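Local coordinates for protein YCAC GENE product (Escherichia coli, PDB 1YAC) that forms a homo-octamer of the isochorismatase family and is probably a hydrolase, of unknown specificity, at residues N89-E94 against K98-T103; L56-E61 against G66-E71; F36-L41 against S188-D193; A47-L52 against A181-L186. All coordinates share one frame; numbering follows the deposited sequence.

Contact 1. Residues N89-E94 against K98-T103; sequences NAWDNE and KAVKAT
Val-100, which packs against Trp-91 across this contact, has its backbone O gripped twice from one residue: Thr-103 OG1 sits 2.7 Å from Val-100 O, nearly along the C=O axis, and Thr-103 N donates to it as well. On the side chain, CG1 stands anti to the backbone N (chi1 173°), which brings it to the six-membered ring of the indole, 3.9 Å from Trp-91 CH2; the two side chains cross at about a right angle. The indole NE1 turns to Glu-129 OE2, while Lys-101 NZ makes a salt bridge to the other oxygen of that carboxylate. The remaining tie is the first-turn bond of helix 94-102, with Lys-98 N 3.0 Å from Glu-94 O and the N-H...O angle at 160°. Asn-93 is the N-cap of this helix, its OD1 taking Phe-96 N. One turn earlier, an Asx turn starts the 3-10 segment 90-92: Trp-91 N donates to Asn-89 OD1 at 2.9 Å, coming from above the amide plane, 58° out of it. Asn-89 ND2 is held in turn by Ser-125 OG.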
loop_
_atom_site.group_PDB
_atom_site.type_symbol
_atom_site.label_atom_id
_atom_site.label_comp_id
_atom_site.label_asym_id
_atom_site.label_seq_id
_atom_site.Cartn_x
_atom_site.Cartn_y
_atom_site.Cartn_z
ATOM N N ASN A 89 -3.120 -31.522 10.789
ATOM C CA ASN A 89 -3.374 -30.857 12.078
ATOM C C ASN A 89 -2.517 -31.651 13.091
ATOM O O ASN A 89 -2.721 -32.858 13.275
ATOM C CB ASN A 89 -4.847 -30.972 12.466
ATOM C CG ASN A 89 -5.127 -30.411 13.843
ATOM O OD1 ASN A 89 -4.228 -29.966 14.549
ATOM N ND2 ASN A 89 -6.388 -30.409 14.223
ATOM N N ALA A 90 -1.532 -30.990 13.708
ATOM C CA ALA A 90 -0.654 -31.630 14.688
ATOM C C ALA A 90 -1.432 -32.288 15.820
ATOM O O ALA A 90 -0.990 -33.298 16.378
ATOM C CB ALA A 90 0.327 -30.619 15.269
ATOM N N TRP A 91 -2.586 -31.712 16.161
ATOM C CA TRP A 91 -3.421 -32.265 17.222
ATOM C C TRP A 91 -3.942 -33.662 16.890
ATOM O O TRP A 91 -4.351 -34.382 17.783
ATOM C CB TRP A 91 -4.586 -31.337 17.561
ATOM C CG TRP A 91 -4.955 -31.433 19.009
ATOM C CD1 TRP A 91 -5.949 -32.205 19.562
ATOM C CD2 TRP A 91 -4.322 -30.754 20.103
ATOM N NE1 TRP A 91 -5.967 -32.043 20.928
ATOM C CE2 TRP A 91 -4.980 -31.161 21.285
ATOM C CE3 TRP A 91 -3.260 -29.838 20.194
ATOM C CZ2 TRP A 91 -4.609 -30.681 22.550
ATOM C CZ3 TRP A 91 -2.896 -29.363 21.447
ATOM C CH2 TRP A 91 -3.568 -29.786 22.609
ATOM N N ASP A 92 -3.966 -34.021 15.608
ATOM C CA ASP A 92 -4.403 -35.352 15.187
ATOM C C ASP A 92 -3.304 -36.396 15.389
ATOM O O ASP A 92 -3.544 -37.594 15.222
ATOM C CB ASP A 92 -4.834 -35.342 13.721
ATOM C CG ASP A 92 -6.232 -34.781 13.523
ATOM O OD1 ASP A 92 -7.047 -34.839 14.470
ATOM O OD2 ASP A 92 -6.520 -34.282 12.417
ATOM N N ASN A 93 -2.097 -35.942 15.720
ATOM C CA ASN A 93 -0.963 -36.840 15.966
ATOM C C ASN A 93 -0.952 -37.147 17.466
ATOM O O ASN A 93 -0.825 -36.244 18.299
ATOM C CB ASN A 93 0.350 -36.161 15.535
ATOM C CG ASN A 93 1.582 -37.026 15.791
ATOM O OD1 ASN A 93 1.970 -37.249 16.943
ATOM N ND2 ASN A 93 2.226 -37.483 14.720
ATOM N N GLU A 94 -1.105 -38.417 17.821
ATOM C CA GLU A 94 -1.143 -38.818 19.230
ATOM C C GLU A 94 0.105 -38.458 20.047
ATOM O O GLU A 94 -0.002 -38.052 21.215
ATOM C CB GLU A 94 -1.446 -40.310 19.333
ATOM C CG GLU A 94 -2.800 -40.671 18.745
ATOM C CD GLU A 94 -3.148 -42.142 18.911
ATOM O OE1 GLU A 94 -2.315 -43.001 18.539
ATOM O OE2 GLU A 94 -4.261 -42.433 19.406
ATOM N N LYS A 98 0.226 -35.955 23.344
ATOM C CA LYS A 98 0.832 -36.508 24.554
ATOM C C LYS A 98 1.934 -35.576 25.067
ATOM O O LYS A 98 1.978 -35.241 26.259
ATOM C CB LYS A 98 1.424 -37.888 24.269
ATOM C CG LYS A 98 0.624 -39.038 24.826
ATOM C CD LYS A 98 1.324 -40.365 24.564
ATOM C CE LYS A 98 2.707 -40.395 25.202
ATOM N NZ LYS A 98 3.393 -41.705 24.974
ATOM N N ALA A 99 2.791 -35.119 24.158
ATOM C CA ALA A 99 3.880 -34.221 24.539
ATOM C C ALA A 99 3.317 -32.915 25.107
ATOM O O ALA A 99 3.782 -32.433 26.145
ATOM C CB ALA A 99 4.794 -33.942 23.346
ATOM N N VAL A 100 2.290 -32.371 24.454
ATOM C CA VAL A 100 1.669 -31.133 24.918
ATOM C C VAL A 100 1.105 -31.311 26.327
ATOM O O VAL A 100 1.412 -30.531 27.229
ATOM C CB VAL A 100 0.535 -30.665 23.981
ATOM C CG1 VAL A 100 -0.192 -29.464 24.598
ATOM C CG2 VAL A 100 1.105 -30.296 22.616
ATOM N N LYS A 101 0.314 -32.359 26.520
ATOM C CA LYS A 101 -0.278 -32.611 27.830
ATOM C C LYS A 101 0.765 -32.939 28.892
ATOM O O LYS A 101 0.583 -32.602 30.062
ATOM C CB LYS A 101 -1.350 -33.699 27.735
ATOM C CG LYS A 101 -2.571 -33.253 26.910
ATOM C CD LYS A 101 -3.671 -34.292 26.888
ATOM C CE LYS A 101 -4.873 -33.762 26.134
ATOM N NZ LYS A 101 -6.022 -34.697 26.186
ATOM N N ALA A 102 1.880 -33.544 28.483
ATOM C CA ALA A 102 2.945 -33.906 29.418
ATOM C C ALA A 102 3.642 -32.680 30.000
ATOM O O ALA A 102 4.330 -32.782 31.016
ATOM C CB ALA A 102 3.967 -34.813 28.751
ATOM N N THR A 103 3.523 -31.533 29.340
ATOM C CA THR A 103 4.153 -30.323 29.856
ATOM C C THR A 103 3.427 -29.898 31.134
ATOM O O THR A 103 3.987 -29.193 31.964
ATOM C CB THR A 103 4.088 -29.140 28.855
ATOM O OG1 THR A 103 2.736 -28.712 28.695
ATOM C CG2 THR A 103 4.647 -29.528 27.493
#

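Contact 2. Residues L56-E61 against G66-E71; sequences LTTSAE and GPLVPE. Unlike the reference sequence in segment 56-61: Ala-60 (reference Phe).
Leu-68 and the strand residues Leu-56 and Thr-58 make the apolar part of this contact. Leu-68 CG lies anti to the backbone N (chi1 -178°), so that its two methyls spread along the strand: CD2 comes within 3.9 Å of Leu-56 CD1, and CD1 lies 4.0 Å from Thr-58 CG2. The same threonine methyl is 3.9 Å from Leu-68 CB. Leu-68 crosses both strand side chains at about a right angle.

Backbone contact is confined to the other end, where the CA-H of Glu-61 leans on a carbonyl, Glu-61 CA being 3.4 Å from Gly-66 O. At its backbone angles Gly-66 could hardly carry a side chain, which would press on Pro-67 CD.

Polar contacts centre on Glu-61 OE1. Thr-58 OG1 donates to it at 2.6 Å, meeting it from above the carboxylate plane, 42° out, and Tyr-81 OH also bonds to it. A water accepts from Leu-68 N at 2.9 Å and makes a weak bond to Glu-61 OE1, bridging the segments.

All this lies in the beta-alpha-beta unit of strand 54-59, helix 70-75 and strand 81-84: Leu-68 leads into the helix and touches Tyr-81, while Pro-67 and Val-69 pack on a neighbouring subunit.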
loop_
_atom_site.group_PDB
_atom_site.type_symbol
_atom_site.label_atom_id
_atom_site.label_comp_id
_atom_site.label_asym_id
_atom_site.label_seq_id
_atom_site.Cartn_x
_atom_site.Cartn_y
_atom_site.Cartn_z
ATOM N N LEU A 56 8.516 -29.086 19.408
ATOM C CA LEU A 56 8.793 -28.872 17.991
ATOM C C LEU A 56 8.091 -29.960 17.184
ATOM O O LEU A 56 8.019 -31.117 17.610
ATOM C CB LEU A 56 10.295 -28.972 17.722
ATOM C CG LEU A 56 11.247 -28.120 18.555
ATOM C CD1 LEU A 56 12.675 -28.492 18.163
ATOM C CD2 LEU A 56 10.988 -26.634 18.349
ATOM N N THR A 57 7.555 -29.598 16.026
ATOM C CA THR A 57 6.896 -30.585 15.183
ATOM C C THR A 57 7.053 -30.168 13.734
ATOM O O THR A 57 7.210 -28.983 13.443
ATOM C CB THR A 57 5.397 -30.794 15.565
ATOM O OG1 THR A 57 4.839 -31.868 14.786
ATOM C CG2 THR A 57 4.584 -29.519 15.345
ATOM N N THR A 58 7.109 -31.148 12.841
ATOM C CA THR A 58 7.270 -30.880 11.417
ATOM C C THR A 58 6.330 -31.769 10.631
ATOM O O THR A 58 5.869 -32.804 11.123
ATOM C CB THR A 58 8.705 -31.150 10.937
ATOM O OG1 THR A 58 9.018 -32.529 11.158
ATOM C CG2 THR A 58 9.710 -30.263 11.678
ATOM N N SER A 59 6.064 -31.367 9.398
ATOM C CA SER A 59 5.174 -32.102 8.518
ATOM C C SER A 59 5.946 -32.567 7.295
ATOM O O SER A 59 6.533 -31.743 6.581
ATOM C CB SER A 59 4.026 -31.182 8.079
ATOM O OG SER A 59 3.239 -31.799 7.084
ATOM N N ALA A 60 5.974 -33.884 7.099
ATOM C CA ALA A 60 6.646 -34.517 5.955
ATOM C C ALA A 60 7.962 -33.841 5.589
ATOM O O ALA A 60 8.215 -33.516 4.425
ATOM C CB ALA A 60 5.703 -34.560 4.745
ATOM N N GLU A 61 8.812 -33.669 6.594
ATOM C CA GLU A 61 10.104 -33.019 6.417
ATOM C C GLU A 61 11.044 -33.673 5.418
ATOM O O GLU A 61 12.023 -33.055 5.010
ATOM C CB GLU A 61 10.806 -32.877 7.759
ATOM C CG GLU A 61 11.150 -34.192 8.422
ATOM C CD GLU A 61 11.823 -33.985 9.759
ATOM O OE1 GLU A 61 11.467 -33.018 10.464
ATOM O OE2 GLU A 61 12.711 -34.794 10.104
ATOM N N GLY A 66 10.754 -29.796 3.535
ATOM C CA GLY A 66 12.079 -29.531 4.059
ATOM C C GLY A 66 12.236 -29.702 5.550
ATOM O O GLY A 66 11.252 -29.871 6.274
ATOM N N PRO A 67 13.484 -29.636 6.038
ATOM C CA PRO A 67 13.808 -29.788 7.452
ATOM C C PRO A 67 13.439 -28.568 8.267
ATOM O O PRO A 67 13.249 -27.479 7.724
ATOM C CB PRO A 67 15.323 -29.973 7.424
ATOM C CG PRO A 67 15.739 -29.084 6.297
ATOM C CD PRO A 67 14.701 -29.389 5.240
ATOM N N LEU A 68 13.347 -28.756 9.576
ATOM C CA LEU A 68 13.058 -27.663 10.489
ATOM C C LEU A 68 14.252 -26.712 10.371
ATOM O O LEU A 68 15.390 -27.166 10.211
ATOM C CB LEU A 68 12.973 -28.202 11.923
ATOM C CG LEU A 68 12.616 -27.173 13.005
ATOM C CD1 LEU A 68 11.168 -26.717 12.837
ATOM C CD2 LEU A 68 12.840 -27.789 14.380
ATOM N N VAL A 69 14.014 -25.405 10.412
ATOM C CA VAL A 69 15.139 -24.478 10.325
ATOM C C VAL A 69 16.125 -24.847 11.443
ATOM O O VAL A 69 15.730 -25.038 12.596
ATOM C CB VAL A 69 14.699 -23.003 10.407
ATOM C CG1 VAL A 69 13.858 -22.653 9.190
ATOM C CG2 VAL A 69 13.927 -22.720 11.699
ATOM N N PRO A 70 17.423 -24.952 11.109
ATOM C CA PRO A 70 18.511 -25.311 12.021
ATOM C C PRO A 70 18.542 -24.616 13.382
ATOM O O PRO A 70 18.851 -25.255 14.393
ATOM C CB PRO A 70 19.760 -25.006 11.199
ATOM C CG PRO A 70 19.307 -25.265 9.806
ATOM C CD PRO A 70 17.966 -24.598 9.784
ATOM N N GLU A 71 18.220 -23.328 13.416
ATOM C CA GLU A 71 18.234 -22.578 14.663
ATOM C C GLU A 71 17.369 -23.199 15.750
ATOM O O GLU A 71 17.819 -23.369 16.882
ATOM C CB GLU A 71 17.806 -21.120 14.445
ATOM C CG GLU A 71 18.808 -20.269 13.683
ATOM C CD GLU A 71 18.573 -20.277 12.185
ATOM O OE1 GLU A 71 17.788 -21.122 11.709
ATOM O OE2 GLU A 71 19.160 -19.427 11.477
HETATM O O HOH W 1 14.462 -31.284 10.478
#

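Contact 3. Residues F36-L41 against S188-D193; sequences FKNNVL and SNHIPD
Asn-38 holds His-190 through both ends of its amide. His-190 ND1 donates to Asn-38 OD1 over 2.8 Å at an N-H...O angle of 160°, and Asn-38 ND2 donates to the backbone O of His-190, also over 2.8 Å. Asn-38 OD1 lies at the imidazole's edge, near the ring plane, yet ND1 approaches that oxygen from above the amide plane; amide and ring are turned 38° apart. Asn-38 CG, anti to the backbone N (chi1 178°), brings the amide across from its helix. Leu-41, one turn on, touches the ring obliquely with its backbone, Leu-41 C being 3.7 Å from His-190 CE1. A leucine at Asn-38 would probably leave His-190 ND1 and the backbone O each without a mate and the imidazole freer to turn.

Farther out, Asp-45 OD2 bonds to His-190 NE2; with both nitrogens engaged and a carboxylate at one of them, the ring is probably inclined to carry a positive charge. Asn-189 CB lies over one face, offset toward the rim. Together the two bonds tie helix 33-49, an outer-layer helix of the three-layer alpha-beta-alpha sandwich, to the junction of helices 180-190 and 192-204.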
loop_
_atom_site.group_PDB
_atom_site.type_symbol
_atom_site.label_atom_id
_atom_site.label_comp_id
_atom_site.label_asym_id
_atom_site.label_seq_id
_atom_site.Cartn_x
_atom_site.Cartn_y
_atom_site.Cartn_z
ATOM N N PHE A 36 10.238 -11.690 9.296
ATOM C CA PHE A 36 9.764 -13.006 9.709
ATOM C C PHE A 36 10.842 -13.829 10.393
ATOM O O PHE A 36 10.585 -14.440 11.440
ATOM C CB PHE A 36 9.174 -13.806 8.544
ATOM C CG PHE A 36 8.330 -14.981 8.997
ATOM C CD1 PHE A 36 7.189 -14.768 9.778
ATOM C CD2 PHE A 36 8.701 -16.289 8.691
ATOM C CE1 PHE A 36 6.429 -15.843 10.256
ATOM C CE2 PHE A 36 7.944 -17.382 9.166
ATOM C CZ PHE A 36 6.806 -17.153 9.950
ATOM N N LYS A 37 12.040 -13.850 9.809
ATOM C CA LYS A 37 13.135 -14.602 10.400
ATOM C C LYS A 37 13.435 -14.076 11.806
ATOM O O LYS A 37 13.556 -14.858 12.757
ATOM C CB LYS A 37 14.406 -14.520 9.540
ATOM C CG LYS A 37 15.604 -15.203 10.200
ATOM C CD LYS A 37 16.938 -14.839 9.558
ATOM C CE LYS A 37 18.087 -15.432 10.356
ATOM N NZ LYS A 37 19.398 -15.003 9.826
ATOM N N ASN A 38 13.558 -12.758 11.939
ATOM C CA ASN A 38 13.840 -12.160 13.239
ATOM C C ASN A 38 12.785 -12.530 14.278
ATOM O O ASN A 38 13.120 -12.891 15.414
ATOM C CB ASN A 38 13.921 -10.639 13.134
ATOM C CG ASN A 38 14.177 -9.980 14.481
ATOM O OD1 ASN A 38 15.191 -10.255 15.146
ATOM N ND2 ASN A 38 13.254 -9.124 14.902
ATOM N N ASN A 39 11.514 -12.455 13.883
ATOM C CA ASN A 39 10.392 -12.765 14.777
ATOM C C ASN A 39 10.375 -14.226 15.231
ATOM O O ASN A 39 10.136 -14.522 16.408
ATOM C CB ASN A 39 9.060 -12.407 14.109
ATOM C CG ASN A 39 8.845 -10.898 13.989
ATOM O OD1 ASN A 39 9.603 -10.103 14.553
ATOM N ND2 ASN A 39 7.804 -10.499 13.260
ATOM N N VAL A 40 10.603 -15.146 14.302
ATOM C CA VAL A 40 10.632 -16.566 14.652
ATOM C C VAL A 40 11.786 -16.837 15.631
ATOM O O VAL A 40 11.624 -17.547 16.640
ATOM C CB VAL A 40 10.795 -17.453 13.384
ATOM C CG1 VAL A 40 11.010 -18.929 13.765
ATOM C CG2 VAL A 40 9.557 -17.325 12.505
ATOM N N LEU A 41 12.948 -16.254 15.352
ATOM C CA LEU A 41 14.100 -16.452 16.229
ATOM C C LEU A 41 13.867 -15.769 17.575
ATOM O O LEU A 41 14.358 -16.226 18.603
ATOM C CB LEU A 41 15.383 -15.939 15.567
ATOM C CG LEU A 41 15.742 -16.632 14.249
ATOM C CD1 LEU A 41 17.083 -16.105 13.748
ATOM C CD2 LEU A 41 15.807 -18.136 14.453
ATOM N N SER A 188 17.278 -6.134 22.610
ATOM C CA SER A 188 18.356 -5.586 21.794
ATOM C C SER A 188 18.675 -6.484 20.585
ATOM O O SER A 188 18.922 -5.992 19.483
ATOM C CB SER A 188 19.612 -5.387 22.664
ATOM O OG SER A 188 20.686 -4.850 21.907
ATOM N N ASN A 189 18.627 -7.797 20.798
ATOM C CA ASN A 189 18.907 -8.756 19.730
ATOM C C ASN A 189 17.818 -8.857 18.677
ATOM O O ASN A 189 18.081 -9.301 17.563
ATOM C CB ASN A 189 19.127 -10.161 20.307
ATOM C CG ASN A 189 20.395 -10.254 21.138
ATOM O OD1 ASN A 189 21.374 -9.576 20.845
ATOM N ND2 ASN A 189 20.335 -10.961 22.240
ATOM N N HIS A 190 16.603 -8.424 19.026
ATOM C CA HIS A 190 15.475 -8.537 18.114
ATOM C C HIS A 190 14.685 -7.282 17.748
ATOM O O HIS A 190 13.695 -7.362 17.023
ATOM C CB HIS A 190 14.539 -9.641 18.614
ATOM C CG HIS A 190 15.196 -10.980 18.660
ATOM N ND1 HIS A 190 15.541 -11.682 17.524
ATOM C CD2 HIS A 190 15.611 -11.734 19.705
ATOM C CE1 HIS A 190 16.127 -12.819 17.866
ATOM N NE2 HIS A 190 16.180 -12.866 19.184
ATOM N N ILE A 191 15.140 -6.131 18.219
ATOM C CA ILE A 191 14.471 -4.876 17.898
ATOM C C ILE A 191 15.567 -3.842 17.612
ATOM O O ILE A 191 16.083 -3.203 18.538
ATOM C CB ILE A 191 13.593 -4.381 19.081
ATOM C CG1 ILE A 191 12.667 -5.501 19.565
ATOM C CG2 ILE A 191 12.780 -3.150 18.662
ATOM C CD1 ILE A 191 11.995 -5.189 20.889
ATOM N N PRO A 192 15.963 -3.684 16.333
ATOM C CA PRO A 192 17.006 -2.718 15.968
ATOM C C PRO A 192 16.820 -1.344 16.614
ATOM O O PRO A 192 17.787 -0.748 17.097
ATOM C CB PRO A 192 16.881 -2.648 14.447
ATOM C CG PRO A 192 16.550 -4.080 14.094
ATOM C CD PRO A 192 15.501 -4.430 15.147
ATOM N N ASP A 193 15.581 -0.853 16.652
ATOM C CA ASP A 193 15.302 0.454 17.241
ATOM C C ASP A 193 15.673 0.501 18.724
ATOM O O ASP A 193 16.235 1.494 19.198
ATOM C CB ASP A 193 13.825 0.844 17.047
ATOM C CG ASP A 193 13.459 1.085 15.569
ATOM O OD1 ASP A 193 14.270 1.684 14.819
ATOM O OD2 ASP A 193 12.347 0.690 15.166
#

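Contact 4. Residues A47-L52 against A181-L186; sequences AKYFNL and AGLATL. Unlike the reference sequence in segment 181-186: Ala-181 (reference Glu).
Tyr-49 reaches across to Gly-182, and its side chain can be followed outward. CB points toward helix 180-190, with CG anti to the backbone N (chi1 176°), carrying the ring straight over to the facing helix. Along one flank, Tyr-49 CD2 lies 3.7 Å above the centre of the Phe-50 ring, while Phe-50 CE2 lies in the plane of the tyrosine ring at its edge. On the other flank CE1 comes to 3.8 Å from Gly-182 CA, and Gly-182 O sits over one face, offset toward the rim. CZ is 3.8 Å from Gly-182 C. At the tip, OH lies 3.5 Å from Leu-183 N, at an angle too poor for a hydrogen bond, and 3.7 Å from Gly-182 CA; a CB on that glycine would collide with the hydroxyl. The hydroxyl's main polar partner is Asp-179 OD2, and Asp-179 OD1 bonds to Gly-182 N at the start of the helix. A valine in place of Tyr-49 would probably leave Asp-179 OD2 without its phenol partner and open a gap beside Gly-182.

Behind the tyrosine, helix 33-49 closes with a Schellman motif, Asn-51 having positive phi and Leu-52 N bonding back to Ala-47 O. Phe-50 CZ adds an apolar touch, 4.2 Å from Leu-183 CD1. The same methyl lies 4.4 Å from Tyr-49 CE2.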
loop_
_atom_site.group_PDB
_atom_site.type_symbol
_atom_site.label_atom_id
_atom_site.label_comp_id
_atom_site.label_asym_id
_atom_site.label_seq_id
_atom_site.Cartn_x
_atom_site.Cartn_y
_atom_site.Cartn_z
ATOM N N ALA A 47 11.348 -18.295 24.423
ATOM C CA ALA A 47 10.952 -19.586 24.978
ATOM C C ALA A 47 12.113 -20.123 25.815
ATOM O O ALA A 47 11.925 -20.626 26.932
ATOM C CB ALA A 47 10.615 -20.563 23.868
ATOM N N LYS A 48 13.317 -19.992 25.274
ATOM C CA LYS A 48 14.512 -20.440 25.970
ATOM C C LYS A 48 14.775 -19.579 27.209
ATOM O O LYS A 48 15.009 -20.107 28.309
ATOM C CB LYS A 48 15.717 -20.394 25.024
ATOM C CG LYS A 48 17.031 -20.780 25.680
ATOM C CD LYS A 48 17.521 -22.145 25.240
ATOM C CE LYS A 48 16.545 -23.246 25.564
ATOM N NZ LYS A 48 17.157 -24.580 25.304
ATOM N N TYR A 49 14.701 -18.262 27.036
ATOM C CA TYR A 49 14.936 -17.324 28.136
ATOM C C TYR A 49 14.012 -17.564 29.338
ATOM O O TYR A 49 14.457 -17.559 30.490
ATOM C CB TYR A 49 14.784 -15.879 27.655
ATOM C CG TYR A 49 14.911 -14.865 28.775
ATOM C CD1 TYR A 49 16.118 -14.693 29.451
ATOM C CD2 TYR A 49 13.820 -14.099 29.172
ATOM C CE1 TYR A 49 16.232 -13.784 30.495
ATOM C CE2 TYR A 49 13.923 -13.192 30.214
ATOM C CZ TYR A 49 15.135 -13.038 30.869
ATOM O OH TYR A 49 15.250 -12.110 31.888
ATOM N N PHE A 50 12.719 -17.713 29.063
ATOM C CA PHE A 50 11.741 -17.954 30.106
ATOM C C PHE A 50 11.690 -19.414 30.522
ATOM O O PHE A 50 10.889 -19.775 31.382
ATOM C CB PHE A 50 10.352 -17.488 29.660
ATOM C CG PHE A 50 10.226 -15.999 29.556
ATOM C CD1 PHE A 50 10.261 -15.208 30.707
ATOM C CD2 PHE A 50 10.144 -15.377 28.312
ATOM C CE1 PHE A 50 10.221 -13.824 30.621
ATOM C CE2 PHE A 50 10.105 -13.981 28.217
ATOM C CZ PHE A 50 10.145 -13.206 29.376
ATOM N N ASN A 51 12.504 -20.268 29.897
ATOM C CA ASN A 51 12.507 -21.683 30.263
ATOM C C ASN A 51 11.148 -22.347 30.128
ATOM O O ASN A 51 10.742 -23.108 31.000
ATOM C CB ASN A 51 12.962 -21.857 31.712
ATOM C CG ASN A 51 14.434 -21.977 31.838
ATOM O OD1 ASN A 51 15.110 -21.070 32.299
ATOM N ND2 ASN A 51 14.947 -23.108 31.472
ATOM N N LEU A 52 10.435 -22.075 29.044
ATOM C CA LEU A 52 9.122 -22.671 28.865
ATOM C C LEU A 52 9.224 -23.995 28.150
ATOM O O LEU A 52 9.969 -24.110 27.174
ATOM C CB LEU A 52 8.229 -21.752 28.027
ATOM C CG LEU A 52 8.110 -20.310 28.479
ATOM C CD1 LEU A 52 7.269 -19.548 27.437
ATOM C CD2 LEU A 52 7.486 -20.231 29.867
ATOM N N ALA A 181 19.026 -7.128 32.601
ATOM C CA ALA A 181 19.967 -7.475 31.542
ATOM C C ALA A 181 19.455 -8.551 30.588
ATOM O O ALA A 181 19.623 -8.437 29.373
ATOM C CB ALA A 181 21.305 -7.896 32.144
ATOM N N GLY A 182 18.819 -9.576 31.140
ATOM C CA GLY A 182 18.295 -10.655 30.325
ATOM C C GLY A 182 17.235 -10.211 29.336
ATOM O O GLY A 182 17.315 -10.535 28.142
ATOM N N LEU A 183 16.234 -9.482 29.820
ATOM C CA LEU A 183 15.168 -9.013 28.940
ATOM C C LEU A 183 15.728 -8.002 27.944
ATOM O O LEU A 183 15.397 -8.036 26.759
ATOM C CB LEU A 183 14.042 -8.369 29.745
ATOM C CG LEU A 183 12.739 -8.145 28.978
ATOM C CD1 LEU A 183 12.053 -9.499 28.738
ATOM C CD2 LEU A 183 11.828 -7.201 29.773
ATOM N N ALA A 184 16.595 -7.119 28.432
ATOM C CA ALA A 184 17.216 -6.101 27.597
ATOM C C ALA A 184 17.992 -6.740 26.448
ATOM O O ALA A 184 17.990 -6.224 25.331
ATOM C CB ALA A 184 18.148 -5.229 28.434
ATOM N N THR A 185 18.668 -7.851 26.729
ATOM C CA THR A 185 19.436 -8.559 25.713
ATOM C C THR A 185 18.507 -9.123 24.646
ATOM O O THR A 185 18.772 -8.980 23.446
ATOM C CB THR A 185 20.296 -9.689 26.342
ATOM O OG1 THR A 185 21.281 -9.101 27.197
ATOM C CG2 THR A 185 21.023 -10.495 25.269
ATOM N N LEU A 186 17.400 -9.722 25.081
ATOM C CA LEU A 186 16.420 -10.292 24.157
ATOM C C LEU A 186 15.894 -9.185 23.241
ATOM O O LEU A 186 15.820 -9.355 22.024
ATOM C CB LEU A 186 15.253 -10.919 24.932
ATOM C CG LEU A 186 14.069 -11.449 24.102
ATOM C CD1 LEU A 186 14.460 -12.760 23.432
ATOM C CD2 LEU A 186 12.846 -11.663 25.001
#

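In the fold
Contacts 3 and 4 are two points along one helix pairing, 33-49 with 180-190, their centres 13 Å apart; contact 4 lies nested within the loop that contact 3 closes. Helix 33-49 is followed in the chain by strand 54-59, where contact 2 begins. Contacts 2 and 3, with centres 20 Å apart, also touch in space, Glu-71 CB lying 3.6 Å from Leu-41 CD2, and the same neighbouring subunit packs on both. Contact 1 follows contact 2 in the chain; their centres are 16 Å apart and their nearest atoms about 4 Å, without touching. Contacts 1 and 3, 29 Å apart between centres, fall on opposite sides of the chain's centre.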